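Local coordinates for protein tricorn protease (Thermoplasma acidophilum, PDB 1K32) that acts as a serine protease that probably trims peptides released by the proteasome, with beta-propeller domains thought to gate the passage of substrates, at residues 24-29 and 58-63; 201-206 and 220-225; 431-436 and 456-461. All blocks are in the same frame, centred on the assembly; numbering follows the deposited sequence.

Contact 1: 24-29 and 58-63; sequences GDRIIF and ARFFPD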
ATOM      1  N   GLY A  24      42.452  16.661 -68.416  1.00 28.43           N
ATOM      2  CA  GLY A  24      42.968  17.809 -69.143  1.00 29.74           C
ATOM      3  C   GLY A  24      43.743  18.738 -68.227  1.00 29.95           C
ATOM      4  O   GLY A  24      44.759  18.355 -67.646  1.00 28.51           O
ATOM      5  N   ASP A  25      43.265  19.969 -68.102  1.00 31.04           N
ATOM      6  CA  ASP A  25      43.907  20.954 -67.243  1.00 33.27           C
ATOM      7  C   ASP A  25      43.167  21.101 -65.929  1.00 33.13           C
ATOM      8  O   ASP A  25      43.429  22.038 -65.171  1.00 31.21           O
ATOM      9  CB  ASP A  25      43.954  22.320 -67.926  1.00 36.85           C
ATOM     10  CG  ASP A  25      44.939  22.362 -69.064  1.00 39.41           C
ATOM     11  OD1 ASP A  25      46.097  21.953 -68.836  1.00 40.90           O
ATOM     12  OD2 ASP A  25      44.560  22.802 -70.173  1.00 42.32           O
ATOM     13  N   ARG A  26      42.237  20.188 -65.665  1.00 30.89           N
ATOM     14  CA  ARG A  26      41.473  20.259 -64.429  1.00 32.72           C
ATOM     15  C   ARG A  26      41.857  19.120 -63.509  1.00 30.55           C
ATOM     16  O   ARG A  26      41.988  17.977 -63.934  1.00 29.21           O
ATOM     17  CB  ARG A  26      39.961  20.204 -64.697  1.00 34.37           C
ATOM     18  CG  ARG A  26      39.464  21.216 -65.720  1.00 38.70           C
ATOM     19  CD  ARG A  26      38.032  21.662 -65.437  1.00 42.05           C
ATOM     20  NE  ARG A  26      37.072  20.561 -65.318  1.00 45.83           N
ATOM     21  CZ  ARG A  26      36.768  19.710 -66.294  1.00 46.37           C
ATOM     22  NH1 ARG A  26      35.878  18.756 -66.081  1.00 48.26           N
ATOM     23  NH2 ARG A  26      37.362  19.798 -67.476  1.00 48.65           N
ATOM     24  N   ILE A  27      42.048  19.455 -62.242  1.00 29.19           N
ATOM     25  CA  ILE A  27      42.405  18.482 -61.227  1.00 27.57           C
ATOM     26  C   ILE A  27      41.472  18.639 -60.053  1.00 25.43           C
ATOM     27  O   ILE A  27      41.291  19.745 -59.559  1.00 27.03           O
ATOM     28  CB  ILE A  27      43.829  18.708 -60.727  1.00 29.13           C
ATOM     29  CG1 ILE A  27      44.821  18.210 -61.773  1.00 31.13           C
ATOM     30  CG2 ILE A  27      44.023  18.036 -59.392  1.00 29.08           C
ATOM     31  CD1 ILE A  27      46.255  18.550 -61.453  1.00 34.53           C
ATOM     32  N   ILE A  28      40.858  17.541 -59.625  1.00 23.57           N
ATOM     33  CA  ILE A  28      39.980  17.578 -58.464  1.00 21.37           C
ATOM     34  C   ILE A  28      40.707  16.839 -57.346  1.00 21.22           C
ATOM     35  O   ILE A  28      41.533  15.957 -57.601  1.00 22.11           O
ATOM     36  CB  ILE A  28      38.588  16.928 -58.743  1.00 20.26           C
ATOM     37  CG1 ILE A  28      38.731  15.511 -59.298  1.00 19.59           C
ATOM     38  CG2 ILE A  28      37.811  17.815 -59.693  1.00 20.59           C
ATOM     39  CD1 ILE A  28      37.372  14.810 -59.569  1.00 19.52           C
ATOM     40  N   PHE A  29      40.423  17.216 -56.110  1.00 20.07           N
ATOM     41  CA  PHE A  29      41.082  16.606 -54.976  1.00 20.24           C
ATOM     42  C   PHE A  29      40.276  16.902 -53.729  1.00 20.09           C
ATOM     43  O   PHE A  29      39.354  17.715 -53.754  1.00 17.50           O
ATOM     44  CB  PHE A  29      42.515  17.170 -54.839  1.00 22.28           C
ATOM     45  CG  PHE A  29      42.567  18.664 -54.658  1.00 22.38           C
ATOM     46  CD1 PHE A  29      42.411  19.235 -53.393  1.00 22.69           C
ATOM     47  CD2 PHE A  29      42.697  19.507 -55.760  1.00 24.32           C
ATOM     48  CE1 PHE A  29      42.377  20.621 -53.229  1.00 22.99           C
ATOM     49  CE2 PHE A  29      42.665  20.900 -55.607  1.00 24.23           C
ATOM     50  CZ  PHE A  29      42.501  21.455 -54.337  1.00 23.82           C
ATOM     51  N   ALA A  58      36.953  10.679 -55.641  1.00 18.73           N
ATOM     52  CA  ALA A  58      36.153  11.402 -56.636  1.00 19.99           C
ATOM     53  C   ALA A  58      36.768  11.093 -57.989  1.00 21.15           C
ATOM     54  O   ALA A  58      37.976  11.258 -58.169  1.00 17.58           O
ATOM     55  CB  ALA A  58      36.193  12.904 -56.376  1.00 19.17           C
ATOM     56  N   ARG A  59      35.932  10.645 -58.923  1.00 18.95           N
ATOM     57  CA  ARG A  59      36.385  10.266 -60.254  1.00 20.43           C
ATOM     58  C   ARG A  59      35.625  10.957 -61.373  1.00 20.94           C
ATOM     59  O   ARG A  59      34.393  10.925 -61.403  1.00 21.88           O
ATOM     60  CB  ARG A  59      36.237   8.747 -60.443  1.00 20.72           C
ATOM     61  CG  ARG A  59      37.191   7.886 -59.610  1.00 21.79           C
ATOM     62  CD  ARG A  59      38.632   8.085 -60.078  1.00 23.90           C
ATOM     63  NE  ARG A  59      38.812   7.649 -61.458  1.00 25.67           N
ATOM     64  CZ  ARG A  59      38.835   6.377 -61.845  1.00 27.37           C
ATOM     65  NH1 ARG A  59      39.001   6.073 -63.124  1.00 28.07           N
ATOM     66  NH2 ARG A  59      38.705   5.407 -60.953  1.00 28.75           N
ATOM     67  N   PHE A  60      36.369  11.561 -62.297  1.00 21.81           N
ATOM     68  CA  PHE A  60      35.788  12.221 -63.466  1.00 22.94           C
ATOM     69  C   PHE A  60      35.210  11.141 -64.379  1.00 23.50           C
ATOM     70  O   PHE A  60      35.816  10.089 -64.546  1.00 22.69           O
ATOM     71  CB  PHE A  60      36.852  12.938 -64.315  1.00 20.65           C
ATOM     72  CG  PHE A  60      37.266  14.301 -63.815  1.00 21.68           C
ATOM     73  CD1 PHE A  60      38.537  14.504 -63.284  1.00 22.78           C
ATOM     74  CD2 PHE A  60      36.424  15.394 -63.953  1.00 23.05           C
ATOM     75  CE1 PHE A  60      38.964  15.783 -62.907  1.00 24.90           C
ATOM     76  CE2 PHE A  60      36.836  16.677 -63.577  1.00 22.81           C
ATOM     77  CZ  PHE A  60      38.108  16.872 -63.056  1.00 22.49           C
ATOM     78  N   PHE A  61      34.051  11.393 -64.973  1.00 24.38           N
ATOM     79  CA  PHE A  61      33.522  10.437 -65.929  1.00 27.63           C
ATOM     80  C   PHE A  61      34.417  10.668 -67.148  1.00 29.59           C
ATOM     81  O   PHE A  61      35.049  11.721 -67.261  1.00 27.90           O
ATOM     82  CB  PHE A  61      32.061  10.738 -66.281  1.00 26.80           C
ATOM     83  CG  PHE A  61      31.074  10.039 -65.400  1.00 25.44           C
ATOM     84  CD1 PHE A  61      30.919  10.410 -64.069  1.00 26.39           C
ATOM     85  CD2 PHE A  61      30.296   8.999 -65.901  1.00 26.18           C
ATOM     86  CE1 PHE A  61      29.998   9.750 -63.247  1.00 23.70           C
ATOM     87  CE2 PHE A  61      29.378   8.336 -65.089  1.00 24.62           C
ATOM     88  CZ  PHE A  61      29.229   8.715 -63.762  1.00 24.77           C
ATOM     89  N   PRO A  62      34.484   9.696 -68.069  1.00 31.12           N
ATOM     90  CA  PRO A  62      35.311   9.789 -69.279  1.00 33.87           C
ATOM     91  C   PRO A  62      35.345  11.126 -70.037  1.00 33.71           C
ATOM     92  O   PRO A  62      36.408  11.552 -70.488  1.00 32.73           O
ATOM     93  CB  PRO A  62      34.786   8.636 -70.146  1.00 35.04           C
ATOM     94  CG  PRO A  62      33.384   8.417 -69.627  1.00 35.24           C
ATOM     95  CD  PRO A  62      33.602   8.523 -68.148  1.00 31.93           C
ATOM     96  N   ASP A  63      34.201  11.787 -70.176  1.00 33.76           N
ATOM     97  CA  ASP A  63      34.160  13.052 -70.896  1.00 35.10           C
ATOM     98  C   ASP A  63      34.452  14.263 -70.013  1.00 35.72           C
ATOM     99  O   ASP A  63      34.402  15.406 -70.482  1.00 35.70           O
ATOM    100  CB  ASP A  63      32.804  13.223 -71.584  1.00 36.60           C
ATOM    101  CG  ASP A  63      31.654  13.281 -70.607  1.00 38.89           C
ATOM    102  OD1 ASP A  63      30.491  13.231 -71.060  1.00 41.71           O
ATOM    103  OD2 ASP A  63      31.906  13.387 -69.389  1.00 40.09           O
TER
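Ile28 and Phe60 approach from opposite directions and meet between two sheets, the isoleucine laying its long branch over one face of the ring. CD1 of Ile28 sits 4.0 Å from the centroid of the Phe60 ring, a CH-pi contact displaced toward the ring's rim. CG1 and CG2 of Ile28 rest against the ring as well: CG1 of Ile28 is 3.6 Å from CE1 of Phe60, and CG2 of Ile28 comes to 3.5 Å from CZ of Phe60. With CG1 of Ile28 between its backbone N and carbonyl carbon (chi1 53°), the chain runs straight on to CD1, which lies over the ring and at the same time 3.9 Å from CB of Ala58. Ile67, on the strand next to 58-60, touches all three of these side chains and so continues the apolar layer.

Arg26, two residues before Ile28, reaches the ring from the start of the strand. Its chain bends at chi2 and chi3, bringing NH1 of Arg26 to 3.4 Å from CE2 of Phe60. The guanidinium plane stands 83° to the ring, so the two groups are nearly perpendicular and do not stack. NH1 of Arg26 also makes a weak hydrogen bond to the carbonyl of Gly64, just beyond the second segment.

No hydrogen bond joins 24-29 to 58-63. The axes of 26-29 and 58-60 come no nearer than 7.8 Å and run close to antiparallel, at 160°, a separation bridged by side chains. Asp21, on the strand preceding 26-31, accepts from the backbone N of Phe60 and adds a polar tie between the two sheets. Two consecutive antiparallel sheets packed face to face through apolar side chains in this way are the mark of neighbouring blades in a beta propeller, here the first two in the chain.

Contact 2: 201-206 and 220-225; sequences DMSTHV and TDIDGF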
ATOM      1  N   ASP A 201      51.857 -10.063 -60.347  1.00 27.25           N
ATOM      2  CA  ASP A 201      51.859 -10.740 -59.067  1.00 27.71           C
ATOM      3  C   ASP A 201      53.291 -10.590 -58.546  1.00 27.76           C
ATOM      4  O   ASP A 201      54.167 -11.378 -58.879  1.00 27.54           O
ATOM      5  CB  ASP A 201      51.515 -12.224 -59.262  1.00 27.23           C
ATOM      6  CG  ASP A 201      51.294 -12.957 -57.947  1.00 29.60           C
ATOM      7  OD1 ASP A 201      51.957 -12.604 -56.946  1.00 28.86           O
ATOM      8  OD2 ASP A 201      50.470 -13.901 -57.919  1.00 30.40           O
ATOM      9  N   MET A 202      53.524  -9.554 -57.749  1.00 29.21           N
ATOM     10  CA  MET A 202      54.844  -9.284 -57.187  1.00 28.21           C
ATOM     11  C   MET A 202      54.876  -9.675 -55.718  1.00 28.36           C
ATOM     12  O   MET A 202      53.835  -9.935 -55.115  1.00 27.57           O
ATOM     13  CB  MET A 202      55.175  -7.796 -57.332  1.00 28.95           C
ATOM     14  CG  MET A 202      55.350  -7.352 -58.779  1.00 32.80           C
ATOM     15  SD  MET A 202      55.518  -5.570 -59.005  1.00 32.56           S
ATOM     16  CE  MET A 202      53.935  -5.153 -59.327  1.00 38.25           C
ATOM     17  N   SER A 203      56.071  -9.713 -55.138  1.00 27.30           N
ATOM     18  CA  SER A 203      56.202 -10.074 -53.741  1.00 27.36           C
ATOM     19  C   SER A 203      55.495  -9.056 -52.854  1.00 27.79           C
ATOM     20  O   SER A 203      54.983  -9.417 -51.794  1.00 27.39           O
ATOM     21  CB  SER A 203      57.679 -10.182 -53.345  1.00 27.94           C
ATOM     22  OG  SER A 203      58.325  -8.926 -53.428  1.00 30.41           O
ATOM     23  N   THR A 204      55.459  -7.796 -53.292  1.00 26.54           N
ATOM     24  CA  THR A 204      54.810  -6.727 -52.537  1.00 25.08           C
ATOM     25  C   THR A 204      53.431  -6.347 -53.094  1.00 25.40           C
ATOM     26  O   THR A 204      53.018  -6.814 -54.150  1.00 26.17           O
ATOM     27  CB  THR A 204      55.701  -5.449 -52.481  1.00 26.18           C
ATOM     28  OG1 THR A 204      55.951  -4.971 -53.811  1.00 25.22           O
ATOM     29  CG2 THR A 204      57.044  -5.764 -51.799  1.00 26.45           C
ATOM     30  N   HIS A 205      52.740  -5.484 -52.363  1.00 25.45           N
ATOM     31  CA  HIS A 205      51.398  -5.013 -52.690  1.00 24.23           C
ATOM     32  C   HIS A 205      51.335  -3.976 -53.814  1.00 23.59           C
ATOM     33  O   HIS A 205      52.032  -2.975 -53.784  1.00 23.01           O
ATOM     34  CB  HIS A 205      50.780  -4.422 -51.425  1.00 23.96           C
ATOM     35  CG  HIS A 205      49.461  -3.756 -51.645  1.00 25.77           C
ATOM     36  ND1 HIS A 205      48.330  -4.450 -52.021  1.00 25.38           N
ATOM     37  CD2 HIS A 205      49.075  -2.471 -51.477  1.00 25.30           C
ATOM     38  CE1 HIS A 205      47.304  -3.622 -52.064  1.00 26.96           C
ATOM     39  NE2 HIS A 205      47.728  -2.416 -51.737  1.00 26.93           N
ATOM     40  N   VAL A 206      50.472  -4.213 -54.794  1.00 21.92           N
ATOM     41  CA  VAL A 206      50.317  -3.282 -55.895  1.00 22.18           C
ATOM     42  C   VAL A 206      49.025  -2.520 -55.675  1.00 22.19           C
ATOM     43  O   VAL A 206      47.988  -3.123 -55.408  1.00 19.88           O
ATOM     44  CB  VAL A 206      50.251  -4.031 -57.240  1.00 25.00           C
ATOM     45  CG1 VAL A 206      49.886  -3.072 -58.363  1.00 25.18           C
ATOM     46  CG2 VAL A 206      51.590  -4.698 -57.513  1.00 24.68           C
ATOM     47  N   THR A 220      53.959   0.538 -55.691  1.00 24.38           N
ATOM     48  CA  THR A 220      54.400  -0.560 -54.828  1.00 24.45           C
ATOM     49  C   THR A 220      55.705  -0.198 -54.139  1.00 23.87           C
ATOM     50  O   THR A 220      56.408   0.707 -54.569  1.00 24.62           O
ATOM     51  CB  THR A 220      54.557  -1.893 -55.588  1.00 25.84           C
ATOM     52  OG1 THR A 220      54.689  -2.956 -54.635  1.00 28.15           O
ATOM     53  CG2 THR A 220      55.770  -1.874 -56.487  1.00 25.64           C
ATOM     54  N   ASP A 221      56.024  -0.885 -53.056  1.00 23.11           N
ATOM     55  CA  ASP A 221      57.249  -0.574 -52.332  1.00 27.28           C
ATOM     56  C   ASP A 221      58.229  -1.742 -52.334  1.00 28.12           C
ATOM     57  O   ASP A 221      58.951  -1.971 -51.360  1.00 27.99           O
ATOM     58  CB  ASP A 221      56.915  -0.146 -50.897  1.00 24.73           C
ATOM     59  CG  ASP A 221      56.156  -1.215 -50.123  1.00 26.60           C
ATOM     60  OD1 ASP A 221      55.679  -0.918 -49.007  1.00 24.84           O
ATOM     61  OD2 ASP A 221      56.038  -2.353 -50.621  1.00 26.00           O
ATOM     62  N   ILE A 222      58.274  -2.460 -53.451  1.00 29.47           N
ATOM     63  CA  ILE A 222      59.156  -3.611 -53.561  1.00 31.18           C
ATOM     64  C   ILE A 222      60.627  -3.270 -53.335  1.00 32.13           C
ATOM     65  O   ILE A 222      61.417  -4.145 -52.997  1.00 32.94           O
ATOM     66  CB  ILE A 222      59.013  -4.289 -54.928  1.00 30.49           C
ATOM     67  CG1 ILE A 222      59.791  -5.606 -54.923  1.00 31.09           C
ATOM     68  CG2 ILE A 222      59.498  -3.347 -56.020  1.00 30.31           C
ATOM     69  CD1 ILE A 222      59.477  -6.513 -56.073  1.00 33.42           C
ATOM     70  N   ASP A 223      60.992  -2.005 -53.513  1.00 33.28           N
ATOM     71  CA  ASP A 223      62.375  -1.590 -53.317  1.00 34.42           C
ATOM     72  C   ASP A 223      62.602  -0.895 -51.972  1.00 33.77           C
ATOM     73  O   ASP A 223      63.655  -0.305 -51.735  1.00 34.67           O
ATOM     74  CB  ASP A 223      62.817  -0.699 -54.492  1.00 35.85           C
ATOM     75  CG  ASP A 223      62.956  -1.487 -55.807  1.00 37.75           C
ATOM     76  OD1 ASP A 223      62.770  -0.905 -56.896  1.00 37.15           O
ATOM     77  OD2 ASP A 223      63.261  -2.698 -55.749  1.00 39.88           O
ATOM     78  N   GLY A 224      61.615  -0.966 -51.086  1.00 32.20           N
ATOM     79  CA  GLY A 224      61.766  -0.361 -49.775  1.00 30.48           C
ATOM     80  C   GLY A 224      60.960   0.891 -49.490  1.00 29.85           C
ATOM     81  O   GLY A 224      60.836   1.300 -48.338  1.00 30.46           O
ATOM     82  N   PHE A 225      60.403   1.501 -50.526  1.00 28.07           N
ATOM     83  CA  PHE A 225      59.625   2.722 -50.358  1.00 27.30           C
ATOM     84  C   PHE A 225      58.625   2.798 -51.508  1.00 25.71           C
ATOM     85  O   PHE A 225      58.890   2.276 -52.587  1.00 23.62           O
ATOM     86  CB  PHE A 225      60.560   3.932 -50.412  1.00 26.35           C
ATOM     87  CG  PHE A 225      60.013   5.165 -49.751  1.00 23.68           C
ATOM     88  CD1 PHE A 225      60.243   5.402 -48.401  1.00 24.51           C
ATOM     89  CD2 PHE A 225      59.282   6.092 -50.479  1.00 25.31           C
ATOM     90  CE1 PHE A 225      59.754   6.559 -47.775  1.00 26.26           C
ATOM     91  CE2 PHE A 225      58.784   7.251 -49.871  1.00 26.24           C
ATOM     92  CZ  PHE A 225      59.021   7.488 -48.514  1.00 25.81           C
TER
HETATM   93  O   HOH W   1      53.656  -3.638 -49.851  1.00 19.57           O
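Thr204 and Thr220 cross at about a right angle and meet through their hydroxyls, the start of a short hydrogen-bond chain. OG1 of Thr204 donates to OG1 of Thr220 at 2.5 Å, a bond whose exact length deserves caution. OG1 of Thr220 passes its own proton to the carbonyl O of His205, 2.8 Å away, coming in from well above the carbonyl plane. It can serve both partners because it lies anti to the Thr220 backbone N (chi1 -167°), pointing into the opposing loop.

A water makes the second polar link: it accepts from the backbone N of His205 at 3.2 Å and donates to OD2 of Asp221 at 2.8 Å. The other carboxylate oxygen of Asp221 takes the backbone N of Gly178, while the His205 ring is held elsewhere, NE2 by the carbonyl of Phe171 and ND1 by the N of Gly185.

Van der Waals contacts fill in around these bonds. The methyl CG2 of Thr204 is pressed against CA of Ile222 at 3.5 Å, tight for two carbons. CB of Ile222 lies 3.3 Å from OG1 of Thr204, and CD1 of Ile222 reaches to 3.8 Å from OG of Ser203. Ile222 occupies a type I turn from Asp221 to Gly224.

The chemistry fixes the linker 201-206, which leads into the strand 207-212, against the turn between the second and third strands of that propeller blade. The hydroxyl relay, as modelled, runs from Thr204 through Thr220 and ends on a main-chain acceptor, whereas the buried N of Asp221 finds no partner in the model.

Contact 3: 431-436 and 456-461; sequences NSRFIA and VYDMEG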
ATOM      1  N   ASN A 431      41.667   2.809   7.886  1.00 26.64           N
ATOM      2  CA  ASN A 431      42.640   3.407   8.790  1.00 28.75           C
ATOM      3  C   ASN A 431      43.972   3.641   8.065  1.00 29.87           C
ATOM      4  O   ASN A 431      44.989   3.946   8.693  1.00 28.14           O
ATOM      5  CB  ASN A 431      42.856   2.523  10.029  1.00 27.76           C
ATOM      6  CG  ASN A 431      43.405   1.153   9.687  1.00 27.42           C
ATOM      7  OD1 ASN A 431      43.923   0.934   8.596  1.00 25.25           O
ATOM      8  ND2 ASN A 431      43.304   0.224  10.632  1.00 24.43           N
ATOM      9  N   SER A 432      43.950   3.489   6.741  1.00 28.98           N
ATOM     10  CA  SER A 432      45.125   3.709   5.887  1.00 28.87           C
ATOM     11  C   SER A 432      46.341   2.837   6.185  1.00 27.83           C
ATOM     12  O   SER A 432      47.453   3.144   5.756  1.00 29.20           O
ATOM     13  CB  SER A 432      45.536   5.185   5.956  1.00 29.45           C
ATOM     14  OG  SER A 432      44.449   6.031   5.608  1.00 31.68           O
ATOM     15  N   ARG A 433      46.138   1.734   6.896  1.00 28.02           N
ATOM     16  CA  ARG A 433      47.255   0.864   7.240  1.00 27.65           C
ATOM     17  C   ARG A 433      47.595  -0.267   6.256  1.00 26.75           C
ATOM     18  O   ARG A 433      48.768  -0.617   6.098  1.00 24.91           O
ATOM     19  CB  ARG A 433      47.039   0.275   8.632  1.00 29.23           C
ATOM     20  CG  ARG A 433      48.106  -0.726   9.018  1.00 34.19           C
ATOM     21  CD  ARG A 433      48.195  -0.905  10.518  1.00 35.30           C
ATOM     22  NE  ARG A 433      49.122  -1.975  10.855  1.00 35.34           N
ATOM     23  CZ  ARG A 433      49.397  -2.362  12.095  1.00 36.21           C
ATOM     24  NH1 ARG A 433      50.254  -3.353  12.307  1.00 35.28           N
ATOM     25  NH2 ARG A 433      48.819  -1.751  13.121  1.00 35.36           N
ATOM     26  N   PHE A 434      46.585  -0.830   5.598  1.00 22.65           N
ATOM     27  CA  PHE A 434      46.818  -1.930   4.672  1.00 23.70           C
ATOM     28  C   PHE A 434      46.345  -1.650   3.247  1.00 23.56           C
ATOM     29  O   PHE A 434      45.400  -0.884   3.013  1.00 21.26           O
ATOM     30  CB  PHE A 434      46.111  -3.211   5.152  1.00 24.62           C
ATOM     31  CG  PHE A 434      46.244  -3.476   6.620  1.00 25.00           C
ATOM     32  CD1 PHE A 434      45.243  -3.092   7.503  1.00 26.37           C
ATOM     33  CD2 PHE A 434      47.366  -4.124   7.126  1.00 26.02           C
ATOM     34  CE1 PHE A 434      45.362  -3.354   8.873  1.00 26.87           C
ATOM     35  CE2 PHE A 434      47.488  -4.387   8.493  1.00 23.25           C
ATOM     36  CZ  PHE A 434      46.490  -4.004   9.362  1.00 24.88           C
ATOM     37  N   ILE A 435      47.010  -2.301   2.303  1.00 22.63           N
ATOM     38  CA  ILE A 435      46.665  -2.189   0.897  1.00 23.39           C
ATOM     39  C   ILE A 435      46.559  -3.632   0.415  1.00 23.35           C
ATOM     40  O   ILE A 435      47.533  -4.385   0.452  1.00 21.80           O
ATOM     41  CB  ILE A 435      47.762  -1.423   0.103  1.00 25.99           C
ATOM     42  CG1 ILE A 435      47.968  -0.029   0.718  1.00 26.70           C
ATOM     43  CG2 ILE A 435      47.368  -1.302  -1.371  1.00 24.59           C
ATOM     44  CD1 ILE A 435      49.048   0.813   0.058  1.00 24.59           C
ATOM     45  N   ALA A 436      45.363  -4.033   0.006  1.00 22.23           N
ATOM     46  CA  ALA A 436      45.153  -5.389  -0.488  1.00 21.52           C
ATOM     47  C   ALA A 436      44.995  -5.288  -1.993  1.00 20.89           C
ATOM     48  O   ALA A 436      44.317  -4.388  -2.488  1.00 20.25           O
ATOM     49  CB  ALA A 436      43.899  -5.996   0.138  1.00 23.53           C
ATOM     50  N   VAL A 456      48.572  -8.583   0.670  1.00 19.05           N
ATOM     51  CA  VAL A 456      48.255  -7.459   1.529  1.00 20.35           C
ATOM     52  C   VAL A 456      49.543  -6.794   1.997  1.00 22.53           C
ATOM     53  O   VAL A 456      50.439  -7.456   2.533  1.00 21.67           O
ATOM     54  CB  VAL A 456      47.450  -7.892   2.756  1.00 18.62           C
ATOM     55  CG1 VAL A 456      47.167  -6.676   3.629  1.00 19.44           C
ATOM     56  CG2 VAL A 456      46.163  -8.573   2.313  1.00 21.32           C
ATOM     57  N   TYR A 457      49.623  -5.486   1.778  1.00 22.37           N
ATOM     58  CA  TYR A 457      50.784  -4.693   2.166  1.00 22.97           C
ATOM     59  C   TYR A 457      50.514  -3.933   3.461  1.00 22.63           C
ATOM     60  O   TYR A 457      49.530  -3.197   3.563  1.00 22.43           O
ATOM     61  CB  TYR A 457      51.119  -3.693   1.057  1.00 26.18           C
ATOM     62  CG  TYR A 457      52.337  -2.850   1.334  1.00 28.63           C
ATOM     63  CD1 TYR A 457      53.605  -3.431   1.394  1.00 29.98           C
ATOM     64  CD2 TYR A 457      52.230  -1.473   1.524  1.00 28.99           C
ATOM     65  CE1 TYR A 457      54.737  -2.662   1.635  1.00 33.30           C
ATOM     66  CE2 TYR A 457      53.362  -0.689   1.767  1.00 32.91           C
ATOM     67  CZ  TYR A 457      54.610  -1.296   1.820  1.00 32.70           C
ATOM     68  OH  TYR A 457      55.735  -0.546   2.072  1.00 37.43           O
ATOM     69  N   ASP A 458      51.382  -4.117   4.449  1.00 22.66           N
ATOM     70  CA  ASP A 458      51.241  -3.426   5.727  1.00 26.77           C
ATOM     71  C   ASP A 458      52.159  -2.205   5.718  1.00 28.15           C
ATOM     72  O   ASP A 458      53.391  -2.344   5.725  1.00 26.77           O
ATOM     73  CB  ASP A 458      51.636  -4.348   6.890  1.00 28.37           C
ATOM     74  CG  ASP A 458      51.313  -3.747   8.269  1.00 31.79           C
ATOM     75  OD1 ASP A 458      51.171  -2.511   8.389  1.00 32.58           O
ATOM     76  OD2 ASP A 458      51.213  -4.520   9.246  1.00 34.26           O
ATOM     77  N   MET A 459      51.552  -1.019   5.697  1.00 29.75           N
ATOM     78  CA  MET A 459      52.291   0.243   5.701  1.00 33.69           C
ATOM     79  C   MET A 459      53.227   0.320   6.912  1.00 36.10           C
ATOM     80  O   MET A 459      54.285   0.949   6.849  1.00 35.08           O
ATOM     81  CB  MET A 459      51.321   1.430   5.726  1.00 33.75           C
ATOM     82  CG  MET A 459      50.533   1.638   4.443  1.00 36.66           C
ATOM     83  SD  MET A 459      51.520   2.311   3.093  1.00 40.02           S
ATOM     84  CE  MET A 459      51.345   4.040   3.390  1.00 37.42           C
ATOM     85  N   GLU A 460      52.825  -0.303   8.018  1.00 38.46           N
ATOM     86  CA  GLU A 460      53.650  -0.322   9.225  1.00 40.83           C
ATOM     87  C   GLU A 460      54.542  -1.549   9.159  1.00 40.19           C
ATOM     88  O   GLU A 460      54.117  -2.657   9.480  1.00 40.91           O
ATOM     89  CB  GLU A 460      52.780  -0.380  10.484  1.00 41.21           C
ATOM     90  CG  GLU A 460      51.930   0.855  10.692  1.00 44.83           C
ATOM     91  CD  GLU A 460      51.182   0.848  12.012  1.00 46.64           C
ATOM     92  OE1 GLU A 460      50.426   1.810  12.259  1.00 49.65           O
ATOM     93  OE2 GLU A 460      51.348  -0.104  12.804  1.00 48.13           O
ATOM     94  N   GLY A 461      55.782  -1.350   8.739  1.00 40.97           N
ATOM     95  CA  GLY A 461      56.699  -2.469   8.623  1.00 41.86           C
ATOM     96  C   GLY A 461      57.045  -2.672   7.165  1.00 41.88           C
ATOM     97  O   GLY A 461      58.082  -3.248   6.824  1.00 42.28           O
TER
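OD1 of Asp458 is gripped from opposite faces of its carboxylate plane. NE of Arg433 reaches it on the syn side at 3.3 Å, and the backbone N of Glu460 bonds to the same OD1 at 2.8 Å from above the plane, closing an Asx turn. A weak bond from NH1 of Arg433 to OD2 of Asp458 makes the salt bridge two-pronged. Arg433 gets there fully extended, CG trans to its own backbone N (chi1 176°). Glu460 stacks its carboxylate over the guanidinium, the planes 25° apart, with OE2 of Glu460 3.0 Å from NH2 of Arg433; this bridge rests on charge, since no N-H points at the oxygen.

The salt bridges sit at the end of a beta hairpin, the two middle strands of a propeller blade. Ile435 and Tyr457 form a hydrogen-bonded antiparallel pair, N of Tyr457 to O of Ile435 at 2.7 Å, and N of Met459 reaches O of Arg433 at 2.8 Å just past the strands.

Phe434, Ala436, Val456 and Asp458 share one face, where CB of Phe434 meets CG1 of Val456 at 3.9 Å; strand 474-479 of the next blade packs on Phe434 and Ala436. On the other face, Ile435 and Tyr457 lie side by side against Ile415 of the preceding blade.

How the contacts relate
From the N terminus, contact 1 comes first and closes a loop of 28 residues, bringing the first and second sheets of the six-bladed propeller together. Contact 2 closes 13 residues farther along the same propeller, holding the linker between its fourth and fifth sheets to a turn of the fifth; its centre is about 28 Å from that of contact 1. Contact 3, with 19 residues between its segments, lies within a single sheet of the seven-bladed propeller. The three follow in series, with none enclosing or crossing another. Contacts 1 and 3 fall on opposite sides of the chain's centre, their centres about 71 Å apart, while the centres of contacts 2 and 3 are about 59 Å apart.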